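Local coordinates for divalent-cation tolerance protein CutA (Pyrococcus horikoshii, PDB 1UKU), which takes part in resistance to heavy metals as a homotrimer that binds copper at the interface between two trimers, at residues E24-C29 with K66-E71; T57-W62 with I80-V85. All coordinates share one frame; numbering follows the deposited sequence.

Contact 1: E24-C29 with K66-E71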
ATOM      1  N   GLU A  24      -3.541  23.011   5.311  1.00 10.27           N
ATOM      2  CA  GLU A  24      -2.512  23.272   6.300  1.00  9.93           C
ATOM      3  C   GLU A  24      -1.133  22.962   5.791  1.00  9.42           C
ATOM      4  O   GLU A  24      -0.158  23.120   6.520  1.00 10.96           O
ATOM      5  CB  GLU A  24      -2.831  22.526   7.594  1.00  9.83           C
ATOM      6  CG  GLU A  24      -4.047  23.126   8.256  1.00 12.22           C
ATOM      7  CD  GLU A  24      -4.467  22.443   9.525  1.00 13.85           C
ATOM      8  OE1 GLU A  24      -5.615  22.679   9.954  1.00 16.75           O
ATOM      9  OE2 GLU A  24      -3.653  21.692  10.090  1.00 16.43           O
ATOM     10  N   ARG A  25      -1.059  22.493   4.541  1.00  9.25           N
ATOM     11  CA  ARG A  25       0.175  22.247   3.813  1.00  9.92           C
ATOM     12  C   ARG A  25       1.048  21.171   4.503  1.00 10.07           C
ATOM     13  O   ARG A  25       2.257  21.112   4.381  1.00 11.37           O
ATOM     14  CB  ARG A  25       0.844  23.600   3.506  1.00 10.91           C
ATOM     15  CG  ARG A  25       0.027  24.398   2.438  1.00 12.60           C
ATOM     16  CD  ARG A  25       0.417  24.052   1.065  1.00 14.21           C
ATOM     17  NE  ARG A  25      -0.283  24.765  -0.013  1.00 16.05           N
ATOM     18  CZ  ARG A  25      -0.039  24.568  -1.307  1.00 18.33           C
ATOM     19  NH1 ARG A  25       0.841  23.667  -1.680  1.00 19.53           N
ATOM     20  NH2 ARG A  25      -0.708  25.235  -2.255  1.00 20.70           N
ATOM     21  N   LEU A  26       0.357  20.234   5.165  1.00  9.10           N
ATOM     22  CA  LEU A  26       1.025  19.160   5.884  1.00  8.13           C
ATOM     23  C   LEU A  26       1.275  17.923   5.038  1.00  7.66           C
ATOM     24  O   LEU A  26       2.072  17.081   5.438  1.00  8.38           O
ATOM     25  CB  LEU A  26       0.279  18.771   7.156  1.00  8.89           C
ATOM     26  CG  LEU A  26       0.341  19.861   8.221  1.00 10.18           C
ATOM     27  CD1 LEU A  26      -0.607  19.515   9.358  1.00 11.46           C
ATOM     28  CD2 LEU A  26       1.761  20.030   8.736  1.00 12.77           C
ATOM     29  N   ILE A  27       0.545  17.823   3.932  1.00  7.44           N
ATOM     30  CA  ILE A  27       0.713  16.750   2.940  1.00  7.71           C
ATOM     31  C   ILE A  27       0.704  17.368   1.567  1.00  7.77           C
ATOM     32  O   ILE A  27       0.089  18.402   1.378  1.00  8.18           O
ATOM     33  CB  ILE A  27      -0.376  15.628   3.051  1.00  6.99           C
ATOM     34  CG1 ILE A  27      -1.775  16.118   2.685  1.00  6.24           C
ATOM     35  CG2 ILE A  27      -0.341  15.008   4.437  1.00  8.42           C
ATOM     36  CD1 ILE A  27      -2.830  15.006   2.737  1.00  8.01           C
ATOM     37  N   ALA A  28       1.366  16.700   0.621  1.00  8.02           N
ATOM     38  CA  ALA A  28       1.313  17.118  -0.773  1.00  8.81           C
ATOM     39  C   ALA A  28       0.177  16.472  -1.547  1.00  9.68           C
ATOM     40  O   ALA A  28      -0.308  17.028  -2.528  1.00  9.91           O
ATOM     41  CB  ALA A  28       2.613  16.817  -1.468  1.00  9.46           C
ATOM     42  N   CYS A  29      -0.216  15.276  -1.130  1.00  9.63           N
ATOM     43  CA  CYS A  29      -1.300  14.595  -1.811  1.00 11.39           C
ATOM     44  C   CYS A  29      -1.777  13.418  -1.009  1.00  8.15           C
ATOM     45  O   CYS A  29      -1.121  12.952  -0.077  1.00  8.31           O
ATOM     46  CB  CYS A  29      -0.854  14.170  -3.174  1.00 13.30           C
ATOM     47  SG  CYS A  29       0.389  13.008  -3.072  1.00 22.81           S
ATOM     48  N   LYS A  66       1.242  13.768  12.331  1.00  9.38           N
ATOM     49  CA  LYS A  66       0.675  12.769  13.205  1.00  9.26           C
ATOM     50  C   LYS A  66      -0.215  13.430  14.251  1.00  9.71           C
ATOM     51  O   LYS A  66      -1.329  12.965  14.505  1.00  8.91           O
ATOM     52  CB  LYS A  66       1.768  11.977  13.883  1.00  9.98           C
ATOM     53  CG  LYS A  66       1.204  10.927  14.832  1.00 12.08           C
ATOM     54  CD  LYS A  66       2.257  10.125  15.546  1.00 15.66           C
ATOM     55  CE  LYS A  66       2.354  10.575  16.952  1.00 20.58           C
ATOM     56  NZ  LYS A  66       3.737  10.701  17.344  1.00 19.69           N
ATOM     57  N   GLU A  67       0.248  14.526  14.845  1.00 10.52           N
ATOM     58  CA  GLU A  67      -0.583  15.224  15.833  1.00 10.29           C
ATOM     59  C   GLU A  67      -1.852  15.764  15.215  1.00 10.18           C
ATOM     60  O   GLU A  67      -2.932  15.624  15.805  1.00  9.73           O
ATOM     61  CB  GLU A  67       0.182  16.381  16.485  1.00 11.80           C
ATOM     62  CG  GLU A  67      -0.669  17.213  17.456  1.00 13.95           C
ATOM     63  CD  GLU A  67      -1.231  16.448  18.663  1.00 18.62           C
ATOM     64  OE1 GLU A  67      -2.297  16.865  19.215  1.00 22.75           O
ATOM     65  OE2 GLU A  67      -0.677  15.426  19.098  1.00 17.81           O
ATOM     66  N   ARG A  68      -1.757  16.356  14.025  1.00 10.35           N
ATOM     67  CA  ARG A  68      -2.949  16.878  13.386  1.00 10.53           C
ATOM     68  C   ARG A  68      -3.944  15.770  13.025  1.00  9.96           C
ATOM     69  O   ARG A  68      -5.156  15.939  13.200  1.00 10.06           O
ATOM     70  CB  ARG A  68      -2.611  17.751  12.184  1.00 10.66           C
ATOM     71  CG  ARG A  68      -2.212  19.143  12.552  1.00 16.01           C
ATOM     72  CD  ARG A  68      -3.286  19.915  13.348  1.00 15.85           C
ATOM     73  NE  ARG A  68      -4.370  20.506  12.565  1.00 15.77           N
ATOM     74  CZ  ARG A  68      -5.640  20.616  12.966  1.00 15.96           C
ATOM     75  NH1 ARG A  68      -6.044  20.124  14.128  1.00 18.60           N
ATOM     76  NH2 ARG A  68      -6.519  21.222  12.197  1.00 17.24           N
ATOM     77  N   ILE A  69      -3.458  14.630  12.567  1.00  8.93           N
ATOM     78  CA  ILE A  69      -4.371  13.547  12.287  1.00  9.47           C
ATOM     79  C   ILE A  69      -5.048  13.106  13.566  1.00  9.63           C
ATOM     80  O   ILE A  69      -6.249  12.847  13.549  1.00 10.74           O
ATOM     81  CB  ILE A  69      -3.666  12.385  11.578  1.00  8.46           C
ATOM     82  CG1 ILE A  69      -3.241  12.815  10.164  1.00  7.80           C
ATOM     83  CG2 ILE A  69      -4.598  11.150  11.491  1.00 10.19           C
ATOM     84  CD1 ILE A  69      -2.256  11.835   9.516  1.00  8.55           C
ATOM     85  N   LYS A  70      -4.306  13.020  14.670  1.00 10.47           N
ATOM     86  CA  LYS A  70      -4.931  12.624  15.937  1.00 10.81           C
ATOM     87  C   LYS A  70      -6.064  13.583  16.271  1.00 11.47           C
ATOM     88  O   LYS A  70      -7.115  13.173  16.721  1.00 13.90           O
ATOM     89  CB  LYS A  70      -3.901  12.597  17.074  1.00 11.34           C
ATOM     90  CG  LYS A  70      -2.942  11.437  17.014  1.00 13.10           C
ATOM     91  CD  LYS A  70      -1.723  11.659  17.883  1.00 17.41           C
ATOM     92  CE  LYS A  70      -2.034  11.558  19.339  1.00 21.18           C
ATOM     93  NZ  LYS A  70      -0.771  11.803  20.103  1.00 23.19           N
ATOM     94  N   GLU A  71      -5.812  14.867  16.051  1.00 10.99           N
ATOM     95  CA  GLU A  71      -6.762  15.919  16.379  1.00 12.04           C
ATOM     96  C   GLU A  71      -7.960  15.968  15.440  1.00 12.48           C
ATOM     97  O   GLU A  71      -9.025  16.489  15.802  1.00 15.27           O
ATOM     98  CB  GLU A  71      -6.068  17.272  16.368  1.00 11.84           C
ATOM     99  CG  GLU A  71      -5.130  17.459  17.535  1.00 12.07           C
ATOM    100  CD  GLU A  71      -4.217  18.640  17.346  1.00 14.62           C
ATOM    101  OE1 GLU A  71      -4.329  19.359  16.344  1.00 15.42           O
ATOM    102  OE2 GLU A  71      -3.368  18.856  18.243  1.00 17.92           O
TER
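R68 reaches across from helix 62-72 to E24, and the pair illustrates how one side-on salt bridge can join the loop after helix 11-23 to helix 62-72. Two nitrogens serve two oxygens: NE of R68 donates to OE2 of E24 at 2.8 Å, nearly straight at 173°, and NH2 of R68 donates to OE1 of E24, also at 2.8 Å. Each oxygen uses its syn lone pair, and carboxylate and guanidinium lie only 11° from coplanar. The arginine is bent at chi2 and chi3, which turns its NE edge to the glutamate and leaves NH1 to meet OE1 of E71 at 2.9 Å. Held in its plane by both acids, the guanidinium has little freedom to rotate.

The close-packed side is apolar and small. Buried L26 sets CD1 against CG of R68 at 3.6 Å, crossing the aliphatic stem at about a right angle. The salt bridge lies at the partly exposed rim, with exposed E71 beyond it on the helix's own next turn.

Past the end of helix 11-23, R25 takes positive phi in a Schellman motif. L21 brings that helix against R68 and I69, both helices lying on one face of the sheet.

Contact 2: T57-W62 with I80-V85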
ATOM      1  N   THR A  57       4.190  12.988   2.163  1.00  6.91           N
ATOM      2  CA  THR A  57       4.721  14.247   2.717  1.00  7.88           C
ATOM      3  C   THR A  57       6.228  14.120   2.976  1.00  8.07           C
ATOM      4  O   THR A  57       6.840  13.126   2.617  1.00  7.59           O
ATOM      5  CB  THR A  57       3.935  14.689   3.966  1.00  8.38           C
ATOM      6  OG1 THR A  57       4.254  16.064   4.271  1.00  8.70           O
ATOM      7  CG2 THR A  57       4.306  13.868   5.191  1.00  7.72           C
ATOM      8  N   ARG A  58       6.802  15.163   3.571  1.00  8.80           N
ATOM      9  CA  ARG A  58       8.202  15.155   3.952  1.00  8.96           C
ATOM     10  C   ARG A  58       8.425  14.488   5.279  1.00  8.60           C
ATOM     11  O   ARG A  58       7.610  14.571   6.169  1.00  9.14           O
ATOM     12  CB  ARG A  58       8.760  16.578   4.056  1.00  8.62           C
ATOM     13  CG  ARG A  58       8.583  17.453   2.839  1.00  9.40           C
ATOM     14  CD  ARG A  58       9.490  18.666   2.877  1.00 10.05           C
ATOM     15  NE  ARG A  58       9.423  19.391   4.135  1.00  8.73           N
ATOM     16  CZ  ARG A  58       8.794  20.540   4.317  1.00  8.50           C
ATOM     17  NH1 ARG A  58       8.066  21.092   3.328  1.00  9.16           N
ATOM     18  NH2 ARG A  58       8.820  21.123   5.510  1.00  7.91           N
ATOM     19  N   GLU A  59       9.597  13.890   5.438  1.00  9.79           N
ATOM     20  CA  GLU A  59       9.977  13.300   6.720  1.00 10.52           C
ATOM     21  C   GLU A  59       9.871  14.261   7.895  1.00 10.73           C
ATOM     22  O   GLU A  59       9.399  13.905   8.975  1.00 11.06           O
ATOM     23  CB  GLU A  59      11.437  12.877   6.708  1.00 12.17           C
ATOM     24  CG  GLU A  59      11.727  11.623   5.975  1.00 14.57           C
ATOM     25  CD  GLU A  59      11.953  11.837   4.516  1.00 18.53           C
ATOM     26  OE1 GLU A  59      11.603  12.960   4.036  1.00 18.67           O
ATOM     27  OE2 GLU A  59      12.533  10.909   3.890  1.00 19.00           O
ATOM     28  N   ASP A  60      10.358  15.494   7.702  1.00 10.62           N
ATOM     29  CA  ASP A  60      10.425  16.447   8.797  1.00 11.07           C
ATOM     30  C   ASP A  60       9.050  16.900   9.279  1.00 10.02           C
ATOM     31  O   ASP A  60       8.936  17.455  10.344  1.00 10.93           O
ATOM     32  CB  ASP A  60      11.285  17.675   8.432  1.00 11.38           C
ATOM     33  CG  ASP A  60      10.679  18.486   7.317  1.00 10.15           C
ATOM     34  OD1 ASP A  60      10.905  18.120   6.159  1.00 12.25           O
ATOM     35  OD2 ASP A  60       9.948  19.459   7.569  1.00 11.87           O
ATOM     36  N   LEU A  61       7.994  16.633   8.498  1.00  9.70           N
ATOM     37  CA  LEU A  61       6.643  16.988   8.887  1.00  9.04           C
ATOM     38  C   LEU A  61       5.896  15.861   9.648  1.00  8.44           C
ATOM     39  O   LEU A  61       4.758  16.056  10.052  1.00  9.04           O
ATOM     40  CB  LEU A  61       5.834  17.435   7.657  1.00  9.33           C
ATOM     41  CG  LEU A  61       6.295  18.746   6.992  1.00  9.31           C
ATOM     42  CD1 LEU A  61       5.554  18.990   5.724  1.00  9.33           C
ATOM     43  CD2 LEU A  61       6.039  19.886   7.923  1.00 10.90           C
ATOM     44  N   TRP A  62       6.533  14.720   9.854  1.00  8.07           N
ATOM     45  CA  TRP A  62       5.859  13.554  10.457  1.00  8.17           C
ATOM     46  C   TRP A  62       5.188  13.867  11.792  1.00  8.46           C
ATOM     47  O   TRP A  62       4.029  13.571  11.981  1.00  8.15           O
ATOM     48  CB  TRP A  62       6.826  12.392  10.620  1.00  8.71           C
ATOM     49  CG  TRP A  62       6.373  11.322  11.550  1.00  7.46           C
ATOM     50  CD1 TRP A  62       7.029  10.889  12.654  1.00  8.86           C
ATOM     51  CD2 TRP A  62       5.202  10.513  11.435  1.00  8.06           C
ATOM     52  NE1 TRP A  62       6.330   9.867  13.257  1.00  8.60           N
ATOM     53  CE2 TRP A  62       5.187   9.634  12.543  1.00  8.29           C
ATOM     54  CE3 TRP A  62       4.128  10.476  10.544  1.00  7.23           C
ATOM     55  CZ2 TRP A  62       4.179   8.689  12.743  1.00  8.22           C
ATOM     56  CZ3 TRP A  62       3.109   9.542  10.767  1.00  7.86           C
ATOM     57  CH2 TRP A  62       3.146   8.665  11.851  1.00  8.25           C
ATOM     58  N   ILE A  80      -2.216   5.433  12.438  1.00  8.05           N
ATOM     59  CA  ILE A  80      -1.444   6.472  11.778  1.00  7.07           C
ATOM     60  C   ILE A  80      -0.034   5.926  11.558  1.00  7.48           C
ATOM     61  O   ILE A  80       0.832   6.006  12.446  1.00  8.04           O
ATOM     62  CB  ILE A  80      -1.398   7.789  12.601  1.00  7.93           C
ATOM     63  CG1 ILE A  80      -2.787   8.161  13.084  1.00  7.00           C
ATOM     64  CG2 ILE A  80      -0.808   8.923  11.738  1.00  9.23           C
ATOM     65  CD1 ILE A  80      -2.796   9.363  14.045  1.00  8.41           C
ATOM     66  N   ILE A  81       0.198   5.389  10.365  1.00  6.79           N
ATOM     67  CA  ILE A  81       1.315   4.488  10.055  1.00  7.46           C
ATOM     68  C   ILE A  81       2.260   5.153   9.068  1.00  7.42           C
ATOM     69  O   ILE A  81       1.876   5.448   7.947  1.00  7.81           O
ATOM     70  CB  ILE A  81       0.750   3.186   9.485  1.00  8.04           C
ATOM     71  CG1 ILE A  81       0.086   2.374  10.622  1.00  8.30           C
ATOM     72  CG2 ILE A  81       1.817   2.351   8.802  1.00 10.02           C
ATOM     73  CD1 ILE A  81      -0.770   1.173  10.204  1.00 12.05           C
ATOM     74  N   ARG A  82       3.495   5.377   9.491  1.00  7.05           N
ATOM     75  CA  ARG A  82       4.535   5.981   8.671  1.00  7.09           C
ATOM     76  C   ARG A  82       5.381   4.884   8.042  1.00  6.72           C
ATOM     77  O   ARG A  82       5.943   4.042   8.749  1.00  6.86           O
ATOM     78  CB  ARG A  82       5.441   6.887   9.510  1.00  8.22           C
ATOM     79  CG  ARG A  82       6.723   7.290   8.835  1.00  8.72           C
ATOM     80  CD  ARG A  82       7.538   8.235   9.639  1.00  8.60           C
ATOM     81  NE  ARG A  82       8.869   8.349   9.096  1.00 10.11           N
ATOM     82  CZ  ARG A  82       9.764   9.248   9.486  1.00 10.60           C
ATOM     83  NH1 ARG A  82       9.497  10.129  10.447  1.00 14.58           N
ATOM     84  NH2 ARG A  82      10.952   9.261   8.907  1.00 12.83           N
ATOM     85  N   ILE A  83       5.498   4.896   6.719  1.00  6.70           N
ATOM     86  CA  ILE A  83       6.434   4.064   5.982  1.00  8.49           C
ATOM     87  C   ILE A  83       7.353   4.965   5.171  1.00  7.55           C
ATOM     88  O   ILE A  83       6.914   5.749   4.356  1.00  7.49           O
ATOM     89  CB  ILE A  83       5.704   3.024   5.096  1.00  9.20           C
ATOM     90  CG1 ILE A  83       4.927   2.004   5.972  1.00 11.76           C
ATOM     91  CG2 ILE A  83       6.691   2.279   4.204  1.00  8.23           C
ATOM     92  CD1 ILE A  83       3.753   1.331   5.274  1.00 14.67           C
ATOM     93  N   ASP A  84       8.649   4.836   5.430  1.00  7.65           N
ATOM     94  CA  ASP A  84       9.635   5.659   4.759  1.00  7.85           C
ATOM     95  C   ASP A  84       9.764   5.230   3.301  1.00  7.21           C
ATOM     96  O   ASP A  84       9.695   4.044   2.984  1.00  8.62           O
ATOM     97  CB  ASP A  84      11.000   5.551   5.435  1.00  7.88           C
ATOM     98  CG  ASP A  84      11.063   6.221   6.774  1.00 12.11           C
ATOM     99  OD1 ASP A  84      10.055   6.718   7.284  1.00 13.06           O
ATOM    100  OD2 ASP A  84      12.137   6.230   7.404  1.00 18.45           O
ATOM    101  N   VAL A  85       9.984   6.208   2.432  1.00  7.82           N
ATOM    102  CA  VAL A  85      10.197   5.937   1.014  1.00  6.88           C
ATOM    103  C   VAL A  85      11.687   5.828   0.755  1.00  7.53           C
ATOM    104  O   VAL A  85      12.438   6.742   1.024  1.00  7.86           O
ATOM    105  CB  VAL A  85       9.583   7.017   0.139  1.00  6.71           C
ATOM    106  CG1 VAL A  85       9.995   6.885  -1.322  1.00  6.58           C
ATOM    107  CG2 VAL A  85       8.039   6.990   0.254  1.00  7.63           C
TER
HETATM  108  O   HOH W   1      12.922   8.030   3.709  1.00 28.81           O
HETATM  109  O   HOH W   2      10.445  12.695  11.990  1.00 35.53           O
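In the ferredoxin-like fold of CutA, this contact joins the 3-10 turn entering helix 62-72 to strand 81-84, at the edge of the sheet within the chain. It is a compact example of an arginine serving an aromatic ring with its stem and an acid with its head. R82 runs extended from CG to NE over one face of the W62 indole. Its CB stands above the six-membered ring, 3.7 Å from the centroid and 9° off the normal, a CH-pi contact. Farther along, CD of R82 lies 3.7 Å from CD2 of W62, offset toward the rim.

The guanidinium does not stack flat: its plane stands 77° from that of the ring, and NH1 of R82 approaches CD1 of W62 to 3.4 Å. The cation-pi interaction with the five-membered ring is accordingly off-centre. With CG anti to the backbone N (chi1 163°), the indole extends toward the strand, where CH2 of W62 meets the backbone O of I80 at its edge, 3.6 Å away, and also touches I80 CG2.

NE of R82 donates to OD1 of D84 at 2.7 Å, met nearly along the C-O axis, while NH2 adds a weak second bond to the same oxygen. At the outer margin, CG of E59 touches NH2 of R82; the E59 carboxylate instead bonds to N of M1, and a water lies within hydrogen-bonding distance of both OE2 of E59 and O of V85.

NE1 of W62 donates to D87 of the third subunit; a strand of the same subunit pairs with I81 and R82. The chemistry therefore implies an amphipathic role for R82: its methylenes pack on a buried indole that is itself tied to the trimer interface, while D84 and a water at NH1 engage its charged end.

How the contacts relate
Reading from the N terminus, strand 2-8 and helix 11-23 lead to 24-29, strands 29-41 and 44-57 follow, and the chain passes through 57-62 into helix 62-72. Contact 1 closes a loop of 36 intervening residues, mostly strand, when the chain reaches 66-71. Contact 2 closes a shorter one at 80-85, spanning most of that helix. Their segments alternate, so the two loops cross rather than nest. They also touch directly: L26 O and T57 OG1 are 2.7 Å apart, a probable hydrogen bond, and I80 CD1 packs on I69 and K70. Together they tie the loop after helix 11-23, helix 62-72 and the turn before it, and strand 81-84, outermost in this chain's sheet.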